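Local coordinates for protein dihydrophenazinedicarboxylate synthase (PDB 4HMW) that uses FMN and molecular oxygen to carry out several oxidations in the terminal steps of phenazine antibiotic biosynthesis, at residues K50-A55 with G100-R105; C81-S86 with S143-E148; Q110-G115 with P182-F187. All coordinates share one frame; numbering follows the deposited sequence. Where two conformers were deposited one is given.

Interaction 1: residues K50-A55 with G100-R105; sequences KALALA and GLLYWR
Leu52 and Leu102 take different first torsions, and their methyl ends meet. Leu52 sets CG opposite its own backbone nitrogen (chi1 -176°), whereas Leu102 keeps CG beside the nitrogen (chi1 -62°), and Leu52 CD1 comes to rest 3.7 Å from Leu102 CD2. The two strands are neighbours in the antiparallel sheet of the FMN-binding PNPOx fold; their short axes approach to 4.4 Å and run 150° apart. Leu52 CD1 also packs directly on the backbone of Gly100 and Leu101, 3.5 Å from Leu101 N, with no side chain on the glycine to stand in its path. Ala53 and Leu101 form a hydrogen-bonded pair: Ala53 N donates to Leu101 O at 2.9 Å and nearly straight, while the return bond from Leu101 N to Ala53 O, 3.0 Å long, is more bent. On the face of Ala53 and Leu101, Ala53 packs against Ala53 of the second subunit, so this part of the sheet lies at the dimer interface. Toward Ala51 the strands splay, and water fills in for direct bonds. One water donates to both Ala51 O and Leu101 O; a second donates to Ala51 O at 2.8 Å and accepts from Tyr103 N at 3.2 Å.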
# COMPACT_ATOMS: atom_id res chain seq x y z
N LYS B 50 -10.43 0.84 -6.34
CA LYS B 50 -10.15 -0.57 -6.04
C LYS B 50 -8.67 -0.91 -6.11
O LYS B 50 -8.31 -2.09 -6.00
CB LYS B 50 -10.96 -1.49 -6.99
CG LYS B 50 -12.47 -1.28 -6.90
CD LYS B 50 -13.28 -2.41 -7.54
CE LYS B 50 -13.07 -2.49 -9.04
NZ LYS B 50 -13.31 -3.85 -9.57
N ALA B 51 -7.82 0.11 -6.27
CA ALA B 51 -6.37 -0.11 -6.30
C ALA B 51 -5.85 -0.40 -4.90
O ALA B 51 -5.65 0.51 -4.07
CB ALA B 51 -5.65 1.09 -6.90
N LEU B 52 -5.61 -1.67 -4.64
CA LEU B 52 -5.26 -2.14 -3.33
C LEU B 52 -3.74 -2.34 -3.24
O LEU B 52 -3.14 -3.05 -4.08
CB LEU B 52 -5.97 -3.50 -3.14
CG LEU B 52 -5.85 -4.21 -1.78
CD1 LEU B 52 -6.70 -3.50 -0.76
CD2 LEU B 52 -6.24 -5.67 -1.88
N ALA B 53 -3.11 -1.71 -2.27
CA ALA B 53 -1.69 -1.97 -2.02
C ALA B 53 -1.57 -3.26 -1.23
O ALA B 53 -1.86 -3.28 -0.04
CB ALA B 53 -1.09 -0.81 -1.27
N LEU B 54 -1.19 -4.34 -1.92
CA LEU B 54 -1.13 -5.68 -1.32
C LEU B 54 0.28 -6.05 -0.87
O LEU B 54 1.18 -6.15 -1.70
CB LEU B 54 -1.63 -6.74 -2.32
CG LEU B 54 -1.72 -8.17 -1.76
CD1 LEU B 54 -2.85 -8.31 -0.79
CD2 LEU B 54 -1.89 -9.14 -2.88
N ALA B 55 0.43 -6.31 0.42
CA ALA B 55 1.71 -6.69 1.03
C ALA B 55 1.69 -8.15 1.42
O ALA B 55 0.70 -8.65 1.96
CB ALA B 55 1.97 -5.83 2.24
N GLY B 100 -3.91 -5.67 2.79
CA GLY B 100 -4.22 -4.80 1.68
C GLY B 100 -4.63 -3.43 2.19
O GLY B 100 -5.29 -3.35 3.19
N LEU B 101 -4.24 -2.37 1.48
CA LEU B 101 -4.58 -1.02 1.90
C LEU B 101 -5.24 -0.29 0.74
O LEU B 101 -4.69 -0.24 -0.36
CB LEU B 101 -3.31 -0.27 2.35
CG LEU B 101 -3.55 1.14 2.92
CD1 LEU B 101 -4.28 1.03 4.24
CD2 LEU B 101 -2.21 1.89 3.09
N LEU B 102 -6.40 0.29 0.99
CA LEU B 102 -7.06 1.23 0.05
C LEU B 102 -6.90 2.62 0.60
O LEU B 102 -6.99 2.83 1.81
CB LEU B 102 -8.56 0.92 -0.04
CG LEU B 102 -8.97 -0.44 -0.56
CD1 LEU B 102 -10.50 -0.72 -0.46
CD2 LEU B 102 -8.49 -0.57 -2.00
N TYR B 103 -6.66 3.59 -0.29
CA TYR B 103 -6.54 4.97 0.14
C TYR B 103 -7.11 5.85 -0.93
O TYR B 103 -6.65 5.82 -2.08
CB TYR B 103 -5.09 5.40 0.46
CG TYR B 103 -4.95 6.89 0.70
CD1 TYR B 103 -5.82 7.54 1.57
CD2 TYR B 103 -3.92 7.65 0.09
CE1 TYR B 103 -5.72 8.91 1.80
CE2 TYR B 103 -3.81 9.03 0.32
CZ TYR B 103 -4.72 9.65 1.16
OH TYR B 103 -4.65 11.00 1.38
N TRP B 104 -8.08 6.65 -0.52
CA TRP B 104 -8.83 7.52 -1.42
C TRP B 104 -8.56 8.99 -1.07
O TRP B 104 -9.09 9.52 -0.11
CB TRP B 104 -10.32 7.22 -1.29
CG TRP B 104 -10.66 5.79 -1.53
CD1 TRP B 104 -10.00 4.89 -2.34
CD2 TRP B 104 -11.76 5.07 -0.95
NE1 TRP B 104 -10.63 3.66 -2.29
CE2 TRP B 104 -11.71 3.74 -1.44
CE3 TRP B 104 -12.76 5.41 -0.04
CZ2 TRP B 104 -12.63 2.77 -1.06
CZ3 TRP B 104 -13.69 4.45 0.34
CH2 TRP B 104 -13.60 3.13 -0.14
N ARG B 105 -7.72 9.62 -1.88
CA ARG B 105 -7.31 10.99 -1.62
C ARG B 105 -8.51 11.94 -1.61
O ARG B 105 -8.54 12.92 -0.83
CB ARG B 105 -6.30 11.45 -2.70
CG ARG B 105 -4.96 10.77 -2.60
CD ARG B 105 -4.27 10.65 -3.97
NE ARG B 105 -2.85 10.32 -3.90
CZ ARG B 105 -2.39 9.08 -3.75
NH1 ARG B 105 -3.24 8.07 -3.66
NH2 ARG B 105 -1.09 8.84 -3.74
O HOH W 1 -3.87 1.70 -2.23
O HOH W 2 -7.29 2.56 -3.25

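Interaction 2: residues C81-S86 with S143-E148; sequences CTHSTS and SHQSDE. With FMN (flavin mononucleotide), chain D.
His83 ends a strand and opens a type I beta turn to Ser86, and this turn lies against the loop that leaves Ser143, where a type II turn runs from His144 to Asp147. The backbones come nearest at Ser86 and Ser146, whose CA atoms are 5.1 Å apart. His83 O closes the first turn by accepting from both Ser86 N and Ser86 OG, the hydroxyl lying in the carbonyl plane at 2.7 Å. Ser86 is also the N-cap of the following helix, its OG accepting from Gly89 N.

Gln145 is the side chain that bridges the segments. With CG anti to the backbone N (chi1 -174°) and the chain extended beyond it, CB lies over one face of the His83 imidazole, 3.7 Å from the ring centroid, in a CH-pi contact, while the amide travels on to the flavin. Ser143 O sits at the edge of the same ring, in its plane, 3.2 Å from His83 CE1. The amide is used at both ends: OE1 takes a weak bond from His83 N at 3.4 Å, and NE2 donates to FMN O2 at 3.0 Å. Thr82 OG1 gives O2 a second donor at 2.7 Å, and Cys81 O accepts from FMN N3. At the other end of the cofactor Ser146 OG donates to phosphate oxygen O2P and is hydrogen-bonded to Arg198 of the second subunit. His83 probably contacts substrate, as in relatives, so Gln145 may link substrate and cofactor sites in this FMN pocket of the pyridoxamine 5'-phosphate oxidase family, which holds both flavin pyrimidine and phosphate.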
# COMPACT_ATOMS: atom_id res chain seq x y z
N CYS B 81 -7.11 -11.77 -8.77
CA CYS B 81 -6.39 -12.76 -9.59
C CYS B 81 -4.92 -12.38 -9.80
O CYS B 81 -4.57 -11.22 -9.87
CB CYS B 81 -7.02 -12.87 -10.97
SG CYS B 81 -8.68 -13.49 -10.92
N THR B 82 -4.07 -13.38 -9.97
CA THR B 82 -2.68 -13.13 -10.20
C THR B 82 -2.02 -14.42 -10.69
O THR B 82 -2.68 -15.42 -10.87
CB THR B 82 -1.99 -12.64 -8.93
OG1 THR B 82 -0.71 -12.12 -9.29
CG2 THR B 82 -1.84 -13.76 -7.88
N HIS B 83 -0.72 -14.39 -10.94
CA HIS B 83 -0.00 -15.61 -11.31
C HIS B 83 0.54 -16.26 -10.05
O HIS B 83 1.19 -15.61 -9.27
CB HIS B 83 1.16 -15.31 -12.23
CG HIS B 83 0.75 -14.85 -13.60
ND1 HIS B 83 1.43 -15.18 -14.74
CD2 HIS B 83 -0.25 -14.02 -13.99
CE1 HIS B 83 0.85 -14.63 -15.79
NE2 HIS B 83 -0.17 -13.91 -15.36
N SER B 84 0.26 -17.54 -9.86
CA SER B 84 0.70 -18.24 -8.64
C SER B 84 2.21 -18.28 -8.53
O SER B 84 2.74 -18.45 -7.44
CB SER B 84 0.13 -19.65 -8.57
OG SER B 84 0.68 -20.48 -9.60
N THR B 85 2.89 -18.12 -9.66
CA THR B 85 4.35 -18.19 -9.71
C THR B 85 5.02 -16.83 -9.65
O THR B 85 6.25 -16.72 -9.78
CB THR B 85 4.82 -18.90 -11.00
OG1 THR B 85 4.13 -18.32 -12.13
CG2 THR B 85 4.53 -20.38 -10.90
N SER B 86 4.20 -15.80 -9.49
CA SER B 86 4.74 -14.46 -9.30
C SER B 86 5.36 -14.37 -7.90
O SER B 86 5.27 -15.31 -7.11
CB SER B 86 3.62 -13.44 -9.45
OG SER B 86 2.70 -13.53 -8.38
N SER B 143 3.31 -14.28 -20.74
CA SER B 143 4.13 -13.79 -19.65
C SER B 143 4.14 -14.72 -18.44
O SER B 143 3.08 -15.19 -18.00
CB SER B 143 3.60 -12.43 -19.19
OG SER B 143 4.42 -11.95 -18.12
N HIS B 144 5.32 -14.94 -17.87
CA HIS B 144 5.46 -15.56 -16.56
C HIS B 144 5.73 -14.45 -15.55
O HIS B 144 6.84 -14.01 -15.40
CB HIS B 144 6.60 -16.60 -16.55
CG HIS B 144 6.24 -17.88 -17.22
ND1 HIS B 144 6.31 -18.05 -18.59
CD2 HIS B 144 5.77 -19.04 -16.72
CE1 HIS B 144 5.92 -19.28 -18.90
NE2 HIS B 144 5.60 -19.91 -17.79
N GLN B 145 4.65 -14.00 -14.93
CA GLN B 145 4.72 -12.75 -14.15
C GLN B 145 5.84 -12.79 -13.13
O GLN B 145 5.95 -13.74 -12.34
CB GLN B 145 3.36 -12.51 -13.50
CG GLN B 145 3.22 -11.17 -12.77
CD GLN B 145 1.84 -11.05 -12.18
OE1 GLN B 145 1.47 -11.83 -11.29
NE2 GLN B 145 1.05 -10.11 -12.68
N SER B 146 6.69 -11.76 -13.18
CA SER B 146 7.75 -11.52 -12.21
C SER B 146 9.05 -12.32 -12.43
O SER B 146 10.04 -12.10 -11.75
CB SER B 146 7.25 -11.70 -10.79
OG SER B 146 6.12 -10.88 -10.63
N ASP B 147 9.03 -13.26 -13.38
CA ASP B 147 10.26 -13.91 -13.76
C ASP B 147 11.07 -12.92 -14.58
O ASP B 147 10.52 -11.94 -15.07
CB ASP B 147 9.93 -15.19 -14.55
CG ASP B 147 9.37 -16.32 -13.67
OD1 ASP B 147 9.45 -16.21 -12.42
OD2 ASP B 147 8.91 -17.36 -14.20
N GLU B 148 12.38 -13.14 -14.71
CA GLU B 148 13.21 -12.24 -15.50
C GLU B 148 12.75 -12.18 -16.95
O GLU B 148 12.46 -13.21 -17.57
CB GLU B 148 14.69 -12.64 -15.42
CG GLU B 148 15.61 -11.66 -16.14
CD GLU B 148 17.10 -11.84 -15.83
OE1 GLU B 148 17.49 -12.86 -15.21
OE2 GLU B 148 17.89 -10.94 -16.22
N1 FMN D . -1.20 -7.74 -11.00
C2 FMN D . -1.93 -8.89 -10.84
O2 FMN D . -1.33 -9.98 -10.83
N3 FMN D . -3.31 -8.84 -10.72
C4 FMN D . -3.98 -7.64 -10.73
O4 FMN D . -5.22 -7.63 -10.59
C4A FMN D . -3.25 -6.47 -10.89
N5 FMN D . -3.89 -5.25 -10.92
C5A FMN D . -3.14 -4.09 -11.05
C6 FMN D . -3.80 -2.86 -11.05
C7 FMN D . -3.07 -1.68 -11.14
C7M FMN D . -3.79 -0.35 -11.16
C8 FMN D . -1.68 -1.75 -11.27
C8M FMN D . -0.87 -0.48 -11.41
C9 FMN D . -1.02 -2.98 -11.28
C9A FMN D . -1.75 -4.14 -11.16
N10 FMN D . -1.09 -5.38 -11.19
C10 FMN D . -1.85 -6.52 -11.02
C1' FMN D . 0.40 -5.49 -11.33
C2' FMN D . 1.07 -5.57 -9.98
O2' FMN D . 1.18 -4.26 -9.43
C3' FMN D . 2.45 -6.19 -10.05
O3' FMN D . 3.25 -5.62 -11.07
C4' FMN D . 2.35 -7.71 -10.22
O4' FMN D . 1.15 -8.40 -10.01
C5' FMN D . 3.64 -8.45 -10.00
O5' FMN D . 3.78 -8.41 -8.59
P FMN D . 4.87 -9.28 -7.79
O1P FMN D . 4.22 -10.61 -7.60
O2P FMN D . 6.14 -9.31 -8.63
O3P FMN D . 5.06 -8.52 -6.48
O HOH W 3 5.79 -16.42 -13.00
O HOH W 4 8.45 -15.11 -10.26

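Interaction 3: residues Q110-G115 with P182-F187; sequences QIMISG and PHEMEF. With FMN (flavin mononucleotide), chain C.
Two rings are each met on one face by the opposite strand. Ile111 CG2 lies over a face of the Phe187 ring, offset toward its rim and 4.0 Å from CE2, while Ser114 O lies 3.5 Å above the plane of the His183 imidazole, also toward the rim. Ile111 CG2 meets Met185 CE as well, at 3.9 Å; Met185 is bent at its last torsion (chi3 49°), which brings CE over both Ile111 and Ile113, the side chains lying side by side. Helix 30-43 packs on this apolar face, with Trp37 edge-to-face against Phe187. The strands, nearly exactly antiparallel at 176°, are neighbours in the sheet and carry a classic beta bulge at the Pro182 end: His183 and Glu184 both face Ser114, whose O accepts from His183 N at 2.9 Å and from Glu184 N at 3.2 Å. Beyond it, Ser114 N donates to Glu184 O at 170°. On the face bearing Met112, Glu184 OE2 forms a salt bridge with Arg87 of the second subunit, and Glu186 pairs with Arg198 of its own chain. At the opposite end from the bulge, Gln110 NE2 donates to the ribityl O2' of an FMN at 2.9 Å.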
# COMPACT_ATOMS: atom_id res chain seq x y z
N GLN B 110 -8.98 5.72 4.34
CA GLN B 110 -8.18 4.53 4.07
C GLN B 110 -8.87 3.32 4.71
O GLN B 110 -9.62 3.44 5.67
CB GLN B 110 -6.69 4.67 4.47
CG GLN B 110 -6.45 5.03 5.82
CD GLN B 110 -4.95 5.19 6.22
OE1 GLN B 110 -4.05 4.47 5.79
NE2 GLN B 110 -4.73 6.13 7.12
N ILE B 111 -8.65 2.15 4.11
CA ILE B 111 -9.14 0.91 4.67
C ILE B 111 -8.02 -0.10 4.64
O ILE B 111 -7.41 -0.34 3.61
CB ILE B 111 -10.34 0.32 3.89
CG1 ILE B 111 -11.44 1.37 3.70
CG2 ILE B 111 -10.89 -0.89 4.64
CD1 ILE B 111 -12.65 0.85 2.85
N MET B 112 -7.76 -0.70 5.78
CA MET B 112 -6.72 -1.72 5.92
C MET B 112 -7.40 -3.05 6.11
O MET B 112 -8.28 -3.16 6.96
CB MET B 112 -5.87 -1.47 7.14
CG MET B 112 -4.80 -2.52 7.31
SD MET B 112 -4.00 -2.57 8.92
CE MET B 112 -5.26 -3.46 9.85
N ILE B 113 -7.00 -4.05 5.33
CA ILE B 113 -7.58 -5.40 5.39
C ILE B 113 -6.43 -6.34 5.62
O ILE B 113 -5.58 -6.52 4.76
CB ILE B 113 -8.28 -5.72 4.05
CG1 ILE B 113 -9.26 -4.60 3.70
CG2 ILE B 113 -9.01 -7.07 4.07
CD1 ILE B 113 -9.68 -4.56 2.24
N SER B 114 -6.36 -6.93 6.80
CA SER B 114 -5.29 -7.88 7.09
C SER B 114 -5.87 -9.25 7.31
O SER B 114 -6.84 -9.41 8.04
CB SER B 114 -4.50 -7.44 8.31
OG SER B 114 -3.67 -6.34 7.99
N GLY B 115 -5.29 -10.24 6.64
CA GLY B 115 -5.85 -11.56 6.68
C GLY B 115 -4.97 -12.60 6.05
O GLY B 115 -3.74 -12.50 6.08
N PRO B 182 -10.42 -11.38 5.85
CA PRO B 182 -9.82 -10.60 6.92
C PRO B 182 -9.95 -11.24 8.29
O PRO B 182 -10.99 -11.86 8.56
CB PRO B 182 -10.62 -9.29 6.89
CG PRO B 182 -11.94 -9.67 6.30
CD PRO B 182 -11.63 -10.75 5.30
N HIS B 183 -8.93 -11.07 9.13
CA HIS B 183 -9.10 -11.23 10.58
C HIS B 183 -9.04 -9.88 11.29
O HIS B 183 -9.24 -9.82 12.51
CB HIS B 183 -8.03 -12.16 11.18
CG HIS B 183 -6.64 -11.65 11.05
ND1 HIS B 183 -5.80 -12.07 10.05
CD2 HIS B 183 -5.94 -10.73 11.77
CE1 HIS B 183 -4.64 -11.43 10.15
NE2 HIS B 183 -4.71 -10.61 11.19
N GLU B 184 -8.73 -8.82 10.54
CA GLU B 184 -8.63 -7.49 11.13
C GLU B 184 -8.87 -6.49 10.02
O GLU B 184 -8.37 -6.66 8.93
CB GLU B 184 -7.25 -7.25 11.77
CG GLU B 184 -7.10 -5.86 12.40
CD GLU B 184 -5.72 -5.62 13.01
OE1 GLU B 184 -5.54 -4.57 13.67
OE2 GLU B 184 -4.80 -6.48 12.87
N MET B 185 -9.67 -5.46 10.29
CA MET B 185 -9.81 -4.32 9.38
C MET B 185 -9.80 -3.01 10.12
O MET B 185 -10.24 -2.94 11.23
CB MET B 185 -11.11 -4.42 8.59
CG MET B 185 -11.10 -5.59 7.67
SD MET B 185 -12.51 -5.75 6.60
CE MET B 185 -12.66 -4.17 5.92
N GLU B 186 -9.27 -1.96 9.50
CA GLU B 186 -9.41 -0.63 10.07
C GLU B 186 -9.96 0.29 9.03
O GLU B 186 -9.57 0.24 7.83
CB GLU B 186 -8.09 -0.01 10.56
CG GLU B 186 -8.38 1.39 11.22
CD GLU B 186 -7.18 2.33 11.47
OE1 GLU B 186 -6.00 1.85 11.56
OE2 GLU B 186 -7.43 3.56 11.62
N PHE B 187 -10.88 1.13 9.50
CA PHE B 187 -11.50 2.17 8.69
C PHE B 187 -11.04 3.49 9.25
O PHE B 187 -11.21 3.75 10.45
CB PHE B 187 -13.00 2.03 8.79
CG PHE B 187 -13.52 0.78 8.15
CD1 PHE B 187 -13.52 -0.41 8.86
CD2 PHE B 187 -14.02 0.78 6.87
CE1 PHE B 187 -13.95 -1.57 8.30
CE2 PHE B 187 -14.49 -0.39 6.30
CZ PHE B 187 -14.45 -1.58 7.03
N1 FMN C . 0.93 8.61 10.47
C2 FMN C . 2.19 8.80 10.98
O2 FMN C . 2.49 8.33 12.06
N3 FMN C . 3.12 9.49 10.25
C4 FMN C . 2.80 10.04 9.04
O4 FMN C . 3.67 10.66 8.41
C4A FMN C . 1.52 9.87 8.52
N5 FMN C . 1.16 10.45 7.32
C5A FMN C . -0.13 10.22 6.83
C6 FMN C . -0.48 10.76 5.61
C7 FMN C . -1.73 10.53 5.08
C7M FMN C . -2.06 11.14 3.76
C8 FMN C . -2.66 9.78 5.78
C8M FMN C . -4.02 9.51 5.22
C9 FMN C . -2.32 9.23 7.00
C9A FMN C . -1.07 9.48 7.55
N10 FMN C . -0.69 8.95 8.81
C10 FMN C . 0.59 9.16 9.27
C1' FMN C . -1.59 8.15 9.68
C2' FMN C . -1.41 6.65 9.43
O2' FMN C . -2.02 6.24 8.20
C3' FMN C . -1.99 5.80 10.57
O3' FMN C . -3.36 6.13 10.71
C4' FMN C . -1.21 6.00 11.88
O4' FMN C . 0.14 6.29 11.59
C5' FMN C . -1.39 4.83 12.83
O5' FMN C . -1.01 3.62 12.19
P FMN C . -0.78 2.28 13.02
O1P FMN C . 0.53 2.42 13.77
O2P FMN C . -1.95 2.13 14.00
O3P FMN C . -0.68 1.20 12.00

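In the fold
Interactions 1 and 3 are consecutive parts of one sheet: their centres are about 11 Å apart, and strands 97-104 and 109-119 join them through probable hydrogen bonds from Gly100 N to Ile113 O (2.7 Å) and Leu102 N to Ile111 O (2.9 Å). Interaction 2 reaches the same sheet, its centre about 20 Å from that of interaction 1 and about 26 Å from that of interaction 3, across the chain's centre from the latter. Interactions 2 and 3 serve different FMN molecules. Each cofactor draws on both subunits: the one gripped by residues 81-86 and 143-148 is also bonded by Gln110 of the second subunit. All three contacts touch that subunit, and Tyr103 of interaction 1 touches an FMN.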